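Local coordinates for protein phosphoribosyl-AMP cyclohydrolase (Medicago truncatula, PDB 7BGM) that probably catalyses the second and third steps of histidine biosynthesis, hydrolysing phosphoribosyl-ATP to phosphoribosyl-AMP and then opening the adenine ring, at residues G17-I22 with M33-R39; S48-T52 with F71-H75; W151-L156 with Y195-V199. All blocks are in the same frame, centred on the assembly; numbering follows the deposited sequence.

Interaction 1. Residues G17-I22 with M33-R39; sequences GLAVAI and MQGFANR
Ala19 and Ala37 face each other as a hydrogen-bonded antiparallel pair, and Ala21 with Gly35 is the next such pair along this beta hairpin. Two bonds close each pair; in the first, Ala19 N reaches Ala37 O at 2.9 Å, and in the second, Gly35 N reaches Ala21 O at 2.8 Å. The methyls Ala21 CB and Ala37 CB meet at 4.1 Å on a buried face, beside Tyr88 of strand 85-92. Packing is also close where Val20 CG2 comes within 3.7 Å of Phe36 CE2 and where Val20 CG1 lies 3.8 Å from Gln34 CG. Gln34 starts with CG anti to its backbone N (chi1 172°), and a bend at chi2 (-97°) swings the amide back so that NE2 donates to Gly35 O at 2.9 Å. That oxygen is gripped from opposite faces of its carbonyl plane, by Ala21 N and by Gln34 NE2, while Gln34 OE1 is hydrogen-bonded to Ser85 of the second subunit. Putting a leucine at Gln34 would probably leave Gly35 O with one donor fewer and Ser85 across the dimer interface without its mate. The end at Gly17 and Asn38 is looser and wetter: a water sits between Gly17 O, at 2.6 Å, and Arg39 N, while Asn38 turns its OD1 away to cap Ala41 N. The chemistry thus implies a hairpin zipped by its own backbone amides and tied to its twin by the Gln34 amide, with a water bridging the backbones where the two chain segments separate.

Interaction 2. Residues S48-T52 with F71-H75; sequences SRKAT and FINVH
A single beta bridge, Lys50 with Asn73, joins the turn leaving helix 39-48 to strand 72-74, close to the nucleotide site: Phe71 lies near Gly65 and Ile72 near Lys64, both AMP-binding residues. Two backbone bonds make the bridge, Val74 N to Arg49 O at 2.9 Å and Ala51 N to Ile72 O at 3.0 Å. Beyond the backbone, Lys50 runs out extended past CG until its ammonium stands over the middle of the Phe71 ring, a cation-pi contact with NZ 3.7 Å from the ring centroid and only 4° off the normal. On the way, Lys50 CD brushes Phe71 CD1 at 3.7 Å. On the buried side, Ala51 CB meets Ile72 CB at 3.9 Å, and Val74 CG2 presses against Ala51 N. Water adds two more links, one between Arg49 O and Asn73 OD1, the other between Ala51 O and Ile72 N; Asn73 ND2 is hydrogen-bonded to Asp93. Ser48 OG accepts from Lys50 N in an ST turn, holding the chain as it leaves the helix. Around this, Val74 also leans on Thr45 of helix 39-48, Asn73 pairs through its backbone with Lys91 of strand 85-92, and Phe110 of the second subunit packs on Arg49 and Val74.

Interaction 3. Residues W151-L156 with Y195-V199; sequences WTKRLL and YHAMV
Thr152 and Tyr195 share the one hydrogen bond between these two segments, a short one with Thr152 OG1 2.6 Å from Tyr195 OH; either hydroxyl could be the donor. The threonine oxygen comes in at the edge of the phenol ring, near its plane. A first torsion near trans (chi1 164°) extends the Tyr195 ring away from its own backbone N and carries it toward helix 151-156.

Trp151 meets the same hydroxyl. Its CD1 lies 3.1 Å from Tyr195 OH, and the two rings meet rim to rim with their planes 21° apart, neither lying over the other. Trp151 NE1 is near the phenol oxygen too, but at a poor angle, and makes no bond with it. The rim of Tyr195, at CD2, points onto one face of its neighbour His196, while His196 ND1 donates to the backbone of Asp192, a ligand of a zinc ion. His196 NE2 is buried, close to the edge of Trp151, and finds no polar partner in the model.

These helices belong to the all-helical, MazG-like pyrophosphohydrolase part of the enzyme. Trp151, Thr152 and Tyr195 are AMP-binding residues, as is Arg138, which the side chain of Thr152 also touches; their mutual contacts probably help to shape one side of a nucleotide pocket.

Apolar side chains fill in the rest. Leu155 CD1 touches His196 CD2 at 3.6 Å and Tyr195 CE2 at 3.8 Å. Val199 CG1 meets both leucines, 4.0 Å from Leu155 CB and 3.7 Å from Leu156 CD2. The segment axes come no closer than 10.5 Å and are inclined at 52°, and Leu161 of helix 159-178 packs against Leu155 from outside the pair.

In the fold
Interactions 1 and 2 belong to the cyclohydrolase half and are direct neighbours: their centres are about 14 Å apart, Met33 SD touches Ile72 CD1 at 4.2 Å, and both reach the same mixed sheet and the second subunit. Interaction 1 is mostly buried and rests on a regular backbone ladder. Interaction 2 is only partly buried, with one bridge, two linking waters and a lysine over an aromatic ring. Interaction 3 lies on the opposite side of the chain's centre, its own centre about 42 Å from that of interaction 1, in the helical pyrophosphohydrolase half; also buried, it joins helices through side chains alone, with no backbone bond across.

Interaction 1. Residues G17-I22 with M33-R39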
ATOM      1  N   GLY A  17       6.656  17.664 -22.196  1.00 34.93           N
ATOM      2  CA  GLY A  17       7.350  16.401 -22.312  1.00 32.50           C
ATOM      3  C   GLY A  17       7.381  15.574 -21.044  1.00 29.92           C
ATOM      4  O   GLY A  17       8.240  14.698 -20.929  1.00 32.29           O
ATOM      5  N   LEU A  18       6.454  15.798 -20.100  1.00 27.92           N
ATOM      6  CA  LEU A  18       6.492  15.139 -18.791  1.00 24.74           C
ATOM      7  C   LEU A  18       5.290  14.225 -18.579  1.00 25.64           C
ATOM      8  O   LEU A  18       4.209  14.418 -19.157  1.00 27.71           O
ATOM      9  CB  LEU A  18       6.543  16.173 -17.635  1.00 26.35           C
ATOM     10  CG  LEU A  18       7.716  17.161 -17.721  1.00 28.51           C
ATOM     11  CD1 LEU A  18       7.639  18.163 -16.592  1.00 30.08           C
ATOM     12  CD2 LEU A  18       8.982  16.366 -17.656  1.00 31.48           C
ATOM     13  N   ALA A  19       5.510  13.198 -17.764  1.00 23.87           N
ATOM     14  CA  ALA A  19       4.447  12.403 -17.165  1.00 24.97           C
ATOM     15  C   ALA A  19       4.622  12.417 -15.643  1.00 25.73           C
ATOM     16  O   ALA A  19       5.712  12.665 -15.130  1.00 24.29           O
ATOM     17  CB  ALA A  19       4.479  10.972 -17.691  1.00 27.10           C
ATOM     18  N   VAL A  20       3.550  12.132 -14.911  1.00 23.55           N
ATOM     19  CA  VAL A  20       3.636  12.025 -13.448  1.00 24.40           C
ATOM     20  C   VAL A  20       4.287  10.691 -13.117  1.00 21.57           C
ATOM     21  O   VAL A  20       3.939   9.670 -13.719  1.00 24.81           O
ATOM     22  CB  VAL A  20       2.237  12.112 -12.814  1.00 21.15           C
ATOM     23  CG1 VAL A  20       2.260  11.692 -11.331  1.00 20.80           C
ATOM     24  CG2 VAL A  20       1.673  13.518 -12.963  1.00 23.86           C
ATOM     25  N   ALA A  21       5.251  10.698 -12.200  1.00 19.20           N
ATOM     26  CA  ALA A  21       5.872   9.457 -11.736  1.00 18.82           C
ATOM     27  C   ALA A  21       5.730   9.330 -10.230  1.00 19.35           C
ATOM     28  O   ALA A  21       6.172  10.205  -9.472  1.00 20.93           O
ATOM     29  CB  ALA A  21       7.360   9.368 -12.120  1.00 23.24           C
ATOM     30  N   ILE A  22       5.203   8.182  -9.801  1.00 20.03           N
ATOM     31  CA  ILE A  22       4.904   7.933  -8.397  1.00 20.22           C
ATOM     32  C   ILE A  22       5.755   6.775  -7.938  1.00 21.76           C
ATOM     33  O   ILE A  22       5.728   5.706  -8.565  1.00 21.74           O
ATOM     34  CB  ILE A  22       3.426   7.616  -8.178  1.00 18.32           C
ATOM     35  CG1 ILE A  22       2.558   8.705  -8.764  1.00 18.00           C
ATOM     36  CG2 ILE A  22       3.155   7.351  -6.690  1.00 19.83           C
ATOM     37  CD1 ILE A  22       1.115   8.288  -8.868  1.00 20.78           C
ATOM     38  N   MET A  33       6.991   8.983  -2.747  1.00 18.88           N
ATOM     39  CA  MET A  33       7.159  10.356  -3.263  1.00 18.78           C
ATOM     40  C   MET A  33       6.502  10.391  -4.635  1.00 20.52           C
ATOM     41  O   MET A  33       6.270   9.347  -5.262  1.00 21.20           O
ATOM     42  CB  MET A  33       8.649  10.783  -3.385  1.00 20.55           C
ATOM     43  CG  MET A  33       9.412   9.901  -4.372  1.00 23.42           C
ATOM     44  SD  MET A  33      11.102  10.456  -4.694  1.00 28.11           S
ATOM     45  CE  MET A  33      10.811  11.913  -5.703  1.00 30.13           C
ATOM     46  N   GLN A  34       6.256  11.608  -5.126  1.00 20.70           N
ATOM     47  CA  GLN A  34       5.733  11.760  -6.466  1.00 19.64           C
ATOM     48  C   GLN A  34       6.463  12.926  -7.113  1.00 22.68           C
ATOM     49  O   GLN A  34       6.690  13.958  -6.460  1.00 24.95           O
ATOM     50  CB  GLN A  34       4.210  11.995  -6.457  1.00 19.14           C
ATOM     51  CG  GLN A  34       3.615  12.353  -7.852  1.00 20.40           C
ATOM     52  CD  GLN A  34       3.456  13.877  -8.047  1.00 21.44           C
ATOM     53  OE1 GLN A  34       2.765  14.548  -7.276  1.00 23.27           O
ATOM     54  NE2 GLN A  34       4.087  14.411  -9.087  1.00 25.53           N
ATOM     55  N   GLY A  35       6.919  12.696  -8.359  1.00 23.37           N
ATOM     56  CA  GLY A  35       7.509  13.739  -9.155  1.00 23.60           C
ATOM     57  C   GLY A  35       7.080  13.669 -10.599  1.00 23.58           C
ATOM     58  O   GLY A  35       5.967  13.232 -10.898  1.00 24.15           O
ATOM     59  N   PHE A  36       7.952  14.098 -11.504  1.00 25.34           N
ATOM     60  CA  PHE A  36       7.677  14.092 -12.930  1.00 20.77           C
ATOM     61  C   PHE A  36       8.833  13.382 -13.626  1.00 20.67           C
ATOM     62  O   PHE A  36       9.947  13.282 -13.087  1.00 25.45           O
ATOM     63  CB  PHE A  36       7.450  15.548 -13.472  1.00 25.30           C
ATOM     64  CG  PHE A  36       6.185  16.139 -12.975  1.00 29.14           C
ATOM     65  CD1 PHE A  36       6.131  16.752 -11.719  1.00 32.12           C
ATOM     66  CD2 PHE A  36       5.019  16.031 -13.722  1.00 32.76           C
ATOM     67  CE1 PHE A  36       4.933  17.245 -11.216  1.00 33.25           C
ATOM     68  CE2 PHE A  36       3.818  16.544 -13.241  1.00 32.68           C
ATOM     69  CZ  PHE A  36       3.771  17.133 -11.981  1.00 34.17           C
ATOM     70  N   ALA A  37       8.564  12.836 -14.803  1.00 23.83           N
ATOM     71  CA  ALA A  37       9.590  12.155 -15.559  1.00 24.32           C
ATOM     72  C   ALA A  37       9.446  12.542 -17.024  1.00 25.24           C
ATOM     73  O   ALA A  37       8.322  12.671 -17.514  1.00 27.23           O
ATOM     74  CB  ALA A  37       9.476  10.638 -15.379  1.00 24.87           C
ATOM     75  N   ASN A  38      10.572  12.755 -17.713  1.00 25.87           N
ATOM     76  CA  ASN A  38      10.561  12.871 -19.159  1.00 28.95           C
ATOM     77  C   ASN A  38      11.051  11.553 -19.770  1.00 29.06           C
ATOM     78  O   ASN A  38      11.251  10.548 -19.065  1.00 29.00           O
ATOM     79  CB  ASN A  38      11.398  14.071 -19.624  1.00 31.19           C
ATOM     80  CG  ASN A  38      12.858  13.970 -19.198  1.00 33.01           C
ATOM     81  OD1 ASN A  38      13.254  13.007 -18.532  1.00 30.66           O
ATOM     82  ND2 ASN A  38      13.658  14.979 -19.553  1.00 37.19           N
ATOM     83  N   ARG A  39      11.241  11.538 -21.094  1.00 30.06           N
ATOM     84  CA  ARG A  39      11.660  10.304 -21.752  1.00 34.27           C
ATOM     85  C   ARG A  39      12.938   9.772 -21.118  1.00 32.26           C
ATOM     86  O   ARG A  39      13.026   8.595 -20.730  1.00 31.03           O
ATOM     87  CB  ARG A  39      11.884  10.549 -23.243  1.00 36.07           C
ATOM     88  CG  ARG A  39      10.640  10.557 -24.089  1.00 43.26           C
ATOM     89  CD  ARG A  39      11.042  10.830 -25.540  1.00 49.09           C
ATOM     90  NE  ARG A  39      11.601   9.631 -26.160  1.00 54.86           N
ATOM     91  CZ  ARG A  39      10.884   8.787 -26.894  1.00 57.50           C
ATOM     92  NH1 ARG A  39       9.599   9.038 -27.098  1.00 55.55           N
ATOM     93  NH2 ARG A  39      11.442   7.701 -27.424  1.00 60.30           N
TER
HETATM   94  O   HOH W   1       9.961  13.676 -22.632  1.00 34.98           O

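Interaction 2. Residues S48-T52 with F71-H75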
ATOM      1  N   SER A  48      18.890   1.663 -15.168  1.00 31.47           N
ATOM      2  CA  SER A  48      19.653   1.647 -13.919  1.00 30.75           C
ATOM      3  C   SER A  48      18.920   0.947 -12.784  1.00 29.91           C
ATOM      4  O   SER A  48      19.553   0.635 -11.763  1.00 32.54           O
ATOM      5  CB  SER A  48      19.985   3.076 -13.454  1.00 29.68           C
ATOM      6  OG  SER A  48      18.834   3.741 -12.943  1.00 31.36           O
ATOM      7  N   ARG A  49      17.614   0.729 -12.938  1.00 29.06           N
ATOM      8  CA  ARG A  49      16.743   0.211 -11.878  1.00 27.69           C
ATOM      9  C   ARG A  49      16.809   1.067 -10.618  1.00 27.90           C
ATOM     10  O   ARG A  49      16.640   0.560  -9.508  1.00 31.07           O
ATOM     11  CB  ARG A  49      17.082  -1.250 -11.576  1.00 30.25           C
ATOM     12  CG  ARG A  49      17.156  -2.120 -12.827  1.00 41.43           C
ATOM     13  CD  ARG A  49      15.782  -2.247 -13.458  1.00 55.57           C
ATOM     14  NE  ARG A  49      15.685  -3.429 -14.308  1.00 68.68           N
ATOM     15  CZ  ARG A  49      15.411  -4.643 -13.840  1.00 76.98           C
ATOM     16  NH1 ARG A  49      15.204  -4.824 -12.538  1.00 79.27           N
ATOM     17  NH2 ARG A  49      15.341  -5.677 -14.665  1.00 81.03           N
ATOM     18  N   LYS A  50      17.039   2.377 -10.772  1.00 28.55           N
ATOM     19  CA  LYS A  50      16.964   3.343  -9.682  1.00 27.29           C
ATOM     20  C   LYS A  50      15.988   4.439 -10.085  1.00 27.29           C
ATOM     21  O   LYS A  50      16.083   4.958 -11.205  1.00 29.30           O
ATOM     22  CB  LYS A  50      18.364   3.894  -9.391  1.00 28.15           C
ATOM     23  CG  LYS A  50      19.232   2.813  -8.825  1.00 32.44           C
ATOM     24  CD  LYS A  50      20.595   3.307  -8.424  1.00 38.21           C
ATOM     25  CE  LYS A  50      21.357   2.171  -7.792  1.00 46.77           C
ATOM     26  NZ  LYS A  50      22.552   2.699  -7.057  1.00 52.98           N
ATOM     27  N   ALA A  51      15.043   4.767  -9.194  1.00 25.07           N
ATOM     28  CA  ALA A  51      14.008   5.757  -9.519  1.00 23.16           C
ATOM     29  C   ALA A  51      14.638   7.090  -9.908  1.00 22.67           C
ATOM     30  O   ALA A  51      15.352   7.707  -9.107  1.00 23.48           O
ATOM     31  CB  ALA A  51      13.042   5.961  -8.334  1.00 22.57           C
ATOM     32  N   THR A  52      14.326   7.562 -11.121  1.00 22.65           N
ATOM     33  CA  THR A  52      14.920   8.762 -11.698  1.00 25.45           C
ATOM     34  C   THR A  52      13.810   9.673 -12.199  1.00 25.54           C
ATOM     35  O   THR A  52      12.815   9.204 -12.775  1.00 24.21           O
ATOM     36  CB  THR A  52      15.891   8.370 -12.830  1.00 26.07           C
ATOM     37  OG1 THR A  52      16.914   7.530 -12.286  1.00 28.69           O
ATOM     38  CG2 THR A  52      16.547   9.597 -13.445  1.00 28.62           C
ATOM     39  N   PHE A  71      18.483   5.326  -2.254  1.00 26.88           N
ATOM     40  CA  PHE A  71      17.961   4.973  -3.569  1.00 23.03           C
ATOM     41  C   PHE A  71      16.653   4.199  -3.459  1.00 23.73           C
ATOM     42  O   PHE A  71      16.384   3.496  -2.475  1.00 25.40           O
ATOM     43  CB  PHE A  71      18.961   4.122  -4.349  1.00 26.08           C
ATOM     44  CG  PHE A  71      20.263   4.839  -4.658  1.00 28.78           C
ATOM     45  CD1 PHE A  71      20.327   5.765  -5.699  1.00 28.52           C
ATOM     46  CD2 PHE A  71      21.402   4.618  -3.897  1.00 32.74           C
ATOM     47  CE1 PHE A  71      21.493   6.439  -6.010  1.00 30.22           C
ATOM     48  CE2 PHE A  71      22.595   5.295  -4.190  1.00 31.28           C
ATOM     49  CZ  PHE A  71      22.634   6.237  -5.248  1.00 30.35           C
ATOM     50  N   ILE A  72      15.843   4.301  -4.495  1.00 23.44           N
ATOM     51  CA  ILE A  72      14.661   3.437  -4.622  1.00 24.61           C
ATOM     52  C   ILE A  72      14.957   2.442  -5.724  1.00 25.83           C
ATOM     53  O   ILE A  72      15.009   2.799  -6.913  1.00 24.11           O
ATOM     54  CB  ILE A  72      13.371   4.229  -4.884  1.00 23.30           C
ATOM     55  CG1 ILE A  72      13.132   5.259  -3.761  1.00 23.80           C
ATOM     56  CG2 ILE A  72      12.153   3.261  -5.047  1.00 24.17           C
ATOM     57  CD1 ILE A  72      12.184   6.410  -4.226  1.00 23.96           C
ATOM     58  N   ASN A  73      15.119   1.172  -5.331  1.00 24.54           N
ATOM     59  CA  ASN A  73      15.511   0.110  -6.239  1.00 24.77           C
ATOM     60  C   ASN A  73      14.265  -0.431  -6.919  1.00 23.59           C
ATOM     61  O   ASN A  73      13.392  -1.010  -6.258  1.00 26.46           O
ATOM     62  CB  ASN A  73      16.216  -1.003  -5.483  1.00 25.80           C
ATOM     63  CG  ASN A  73      17.439  -0.511  -4.778  1.00 30.26           C
ATOM     64  OD1 ASN A  73      18.424  -0.128  -5.422  1.00 33.27           O
ATOM     65  ND2 ASN A  73      17.384  -0.469  -3.445  1.00 34.79           N
ATOM     66  N   VAL A  74      14.176  -0.234  -8.226  1.00 24.13           N
ATOM     67  CA  VAL A  74      12.932  -0.435  -8.949  1.00 24.97           C
ATOM     68  C   VAL A  74      12.747  -1.906  -9.333  1.00 25.40           C
ATOM     69  O   VAL A  74      13.589  -2.499 -10.017  1.00 27.88           O
ATOM     70  CB  VAL A  74      12.862   0.478 -10.176  1.00 28.11           C
ATOM     71  CG1 VAL A  74      11.591   0.184 -10.929  1.00 28.63           C
ATOM     72  CG2 VAL A  74      12.843   1.941  -9.692  1.00 30.97           C
ATOM     73  N   HIS A  75      11.608  -2.474  -8.915  1.00 24.36           N
ATOM     74  CA  HIS A  75      11.215  -3.850  -9.226  1.00 25.47           C
ATOM     75  C   HIS A  75      10.300  -3.956 -10.446  1.00 25.69           C
ATOM     76  O   HIS A  75      10.316  -4.976 -11.153  1.00 25.63           O
ATOM     77  CB  HIS A  75      10.465  -4.457  -8.041  1.00 25.90           C
ATOM     78  CG  HIS A  75      11.346  -4.894  -6.922  1.00 28.12           C
ATOM     79  ND1 HIS A  75      12.291  -4.073  -6.338  1.00 31.77           N
ATOM     80  CD2 HIS A  75      11.405  -6.066  -6.259  1.00 31.30           C
ATOM     81  CE1 HIS A  75      12.911  -4.739  -5.378  1.00 28.55           C
ATOM     82  NE2 HIS A  75      12.389  -5.946  -5.306  1.00 35.54           N
TER
HETATM   83  O   HOH W   2      18.559  -0.982  -8.072  1.00 45.18           O
HETATM   84  O   HOH W   3      16.405   6.018  -6.772  1.00 25.31           O

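Interaction 3. Residues W151-L156 with Y195-V199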
ATOM      1  N   TRP A 151      -6.030  -2.717  26.671  1.00 66.29           N
ATOM      2  CA  TRP A 151      -6.015  -4.138  26.334  1.00 68.32           C
ATOM      3  C   TRP A 151      -4.771  -4.528  25.538  1.00 65.46           C
ATOM      4  O   TRP A 151      -4.204  -5.606  25.754  1.00 64.91           O
ATOM      5  CB  TRP A 151      -7.260  -4.528  25.550  1.00 75.87           C
ATOM      6  CG  TRP A 151      -7.093  -5.891  24.973  1.00 84.24           C
ATOM      7  CD1 TRP A 151      -6.740  -6.199  23.692  1.00 88.13           C
ATOM      8  CD2 TRP A 151      -7.210  -7.136  25.669  1.00 89.65           C
ATOM      9  NE1 TRP A 151      -6.654  -7.562  23.541  1.00 90.45           N
ATOM     10  CE2 TRP A 151      -6.938  -8.160  24.740  1.00 90.55           C
ATOM     11  CE3 TRP A 151      -7.531  -7.486  26.983  1.00 92.24           C
ATOM     12  CZ2 TRP A 151      -6.980  -9.506  25.082  1.00 92.48           C
ATOM     13  CZ3 TRP A 151      -7.574  -8.823  27.319  1.00 93.35           C
ATOM     14  CH2 TRP A 151      -7.296  -9.817  26.375  1.00 92.96           C
ATOM     15  N   THR A 152      -4.353  -3.690  24.590  1.00 61.22           N
ATOM     16  CA  THR A 152      -3.110  -3.971  23.880  1.00 56.63           C
ATOM     17  C   THR A 152      -1.916  -3.888  24.828  1.00 57.12           C
ATOM     18  O   THR A 152      -1.008  -4.729  24.781  1.00 55.74           O
ATOM     19  CB  THR A 152      -2.964  -3.007  22.703  1.00 53.42           C
ATOM     20  OG1 THR A 152      -4.061  -3.206  21.800  1.00 55.50           O
ATOM     21  CG2 THR A 152      -1.655  -3.248  21.948  1.00 51.03           C
ATOM     22  N   LYS A 153      -1.918  -2.904  25.728  1.00 57.90           N
ATOM     23  CA  LYS A 153      -0.818  -2.786  26.675  1.00 58.23           C
ATOM     24  C   LYS A 153      -0.734  -4.009  27.586  1.00 61.05           C
ATOM     25  O   LYS A 153       0.369  -4.426  27.956  1.00 59.59           O
ATOM     26  CB  LYS A 153      -0.975  -1.504  27.492  1.00 57.90           C
ATOM     27  CG  LYS A 153       0.242  -1.143  28.338  1.00 58.58           C
ATOM     28  CD  LYS A 153       1.474  -0.845  27.482  1.00 58.30           C
ATOM     29  CE  LYS A 153       2.609  -0.279  28.335  1.00 56.85           C
ATOM     30  NZ  LYS A 153       3.852  -0.020  27.563  1.00 57.31           N
ATOM     31  N   ARG A 154      -1.883  -4.603  27.940  1.00 64.66           N
ATOM     32  CA  ARG A 154      -1.885  -5.806  28.774  1.00 67.15           C
ATOM     33  C   ARG A 154      -1.121  -6.946  28.106  1.00 62.54           C
ATOM     34  O   ARG A 154      -0.384  -7.683  28.771  1.00 61.95           O
ATOM     35  CB  ARG A 154      -3.319  -6.249  29.072  1.00 74.94           C
ATOM     36  CG  ARG A 154      -4.174  -5.264  29.867  1.00 83.54           C
ATOM     37  CD  ARG A 154      -5.644  -5.712  29.904  1.00 90.24           C
ATOM     38  NE  ARG A 154      -5.911  -6.722  30.929  1.00 95.63           N
ATOM     39  CZ  ARG A 154      -5.854  -8.040  30.735  1.00 98.47           C
ATOM     40  NH1 ARG A 154      -5.530  -8.535  29.550  1.00 98.77           N
ATOM     41  NH2 ARG A 154      -6.121  -8.870  31.739  1.00 99.60           N
ATOM     42  N   LEU A 155      -1.285  -7.106  26.789  1.00 58.59           N
ATOM     43  CA  LEU A 155      -0.616  -8.192  26.075  1.00 53.64           C
ATOM     44  C   LEU A 155       0.875  -7.930  25.924  1.00 51.92           C
ATOM     45  O   LEU A 155       1.680  -8.867  25.963  1.00 52.57           O
ATOM     46  CB  LEU A 155      -1.256  -8.385  24.708  1.00 52.74           C
ATOM     47  CG  LEU A 155      -2.684  -8.930  24.699  1.00 53.11           C
ATOM     48  CD1 LEU A 155      -3.256  -8.828  23.297  1.00 50.27           C
ATOM     49  CD2 LEU A 155      -2.703 -10.368  25.171  1.00 53.90           C
ATOM     50  N   LEU A 156       1.260  -6.665  25.763  1.00 48.59           N
ATOM     51  CA  LEU A 156       2.671  -6.322  25.662  1.00 47.62           C
ATOM     52  C   LEU A 156       3.419  -6.615  26.945  1.00 48.69           C
ATOM     53  O   LEU A 156       4.641  -6.797  26.903  1.00 48.34           O
ATOM     54  CB  LEU A 156       2.830  -4.843  25.314  1.00 44.01           C
ATOM     55  CG  LEU A 156       2.479  -4.484  23.881  1.00 43.04           C
ATOM     56  CD1 LEU A 156       2.282  -2.961  23.765  1.00 44.05           C
ATOM     57  CD2 LEU A 156       3.574  -4.976  22.949  1.00 42.10           C
ATOM     58  N   TYR A 195      -3.866  -9.516  14.702  1.00 30.21           N
ATOM     59  CA  TYR A 195      -3.666  -8.568  15.791  1.00 34.18           C
ATOM     60  C   TYR A 195      -2.712  -9.137  16.841  1.00 35.94           C
ATOM     61  O   TYR A 195      -1.722  -8.494  17.208  1.00 36.55           O
ATOM     62  CB  TYR A 195      -5.012  -8.199  16.410  1.00 35.27           C
ATOM     63  CG  TYR A 195      -4.911  -7.536  17.751  1.00 36.17           C
ATOM     64  CD1 TYR A 195      -4.529  -6.203  17.856  1.00 35.56           C
ATOM     65  CD2 TYR A 195      -5.200  -8.233  18.922  1.00 40.46           C
ATOM     66  CE1 TYR A 195      -4.438  -5.584  19.099  1.00 37.09           C
ATOM     67  CE2 TYR A 195      -5.108  -7.618  20.162  1.00 42.76           C
ATOM     68  CZ  TYR A 195      -4.728  -6.294  20.238  1.00 41.54           C
ATOM     69  OH  TYR A 195      -4.638  -5.679  21.468  1.00 44.80           O
ATOM     70  N   HIS A 196      -2.977 -10.356  17.319  1.00 33.78           N
ATOM     71  CA  HIS A 196      -2.132 -10.912  18.374  1.00 34.60           C
ATOM     72  C   HIS A 196      -0.719 -11.192  17.865  1.00 32.64           C
ATOM     73  O   HIS A 196       0.268 -10.932  18.571  1.00 32.29           O
ATOM     74  CB  HIS A 196      -2.788 -12.164  18.954  1.00 36.52           C
ATOM     75  CG  HIS A 196      -4.013 -11.865  19.761  1.00 41.51           C
ATOM     76  ND1 HIS A 196      -5.279 -11.846  19.218  1.00 44.48           N
ATOM     77  CD2 HIS A 196      -4.158 -11.548  21.071  1.00 43.03           C
ATOM     78  CE1 HIS A 196      -6.154 -11.542  20.163  1.00 44.32           C
ATOM     79  NE2 HIS A 196      -5.498 -11.361  21.298  1.00 44.03           N
ATOM     80  N   ALA A 197      -0.594 -11.682  16.628  1.00 32.56           N
ATOM     81  CA  ALA A 197       0.738 -11.877  16.080  1.00 32.10           C
ATOM     82  C   ALA A 197       1.485 -10.551  16.015  1.00 33.70           C
ATOM     83  O   ALA A 197       2.676 -10.489  16.329  1.00 35.27           O
ATOM     84  CB  ALA A 197       0.668 -12.529  14.704  1.00 32.08           C
ATOM     85  N   MET A 198       0.800  -9.473  15.605  1.00 32.65           N
ATOM     86  CA  MET A 198       1.495  -8.197  15.499  1.00 30.89           C
ATOM     87  C   MET A 198       1.942  -7.660  16.856  1.00 31.87           C
ATOM     88  O   MET A 198       2.922  -6.906  16.921  1.00 32.59           O
ATOM     89  CB  MET A 198       0.617  -7.194  14.751  1.00 31.30           C
ATOM     90  CG  MET A 198       0.693  -7.503  13.280  1.00 31.22           C
ATOM     91  SD  MET A 198      -0.524  -6.594  12.362  1.00 34.26           S
ATOM     92  CE  MET A 198       0.197  -4.965  12.490  1.00 33.50           C
ATOM     93  N   VAL A 199       1.243  -8.011  17.941  1.00 32.43           N
ATOM     94  CA  VAL A 199       1.744  -7.638  19.265  1.00 34.59           C
ATOM     95  C   VAL A 199       3.063  -8.347  19.555  1.00 33.89           C
ATOM     96  O   VAL A 199       4.010  -7.739  20.084  1.00 34.46           O
ATOM     97  CB  VAL A 199       0.688  -7.917  20.353  1.00 34.56           C
ATOM     98  CG1 VAL A 199       1.231  -7.535  21.744  1.00 34.98           C
ATOM     99  CG2 VAL A 199      -0.594  -7.147  20.038  1.00 34.86           C
TER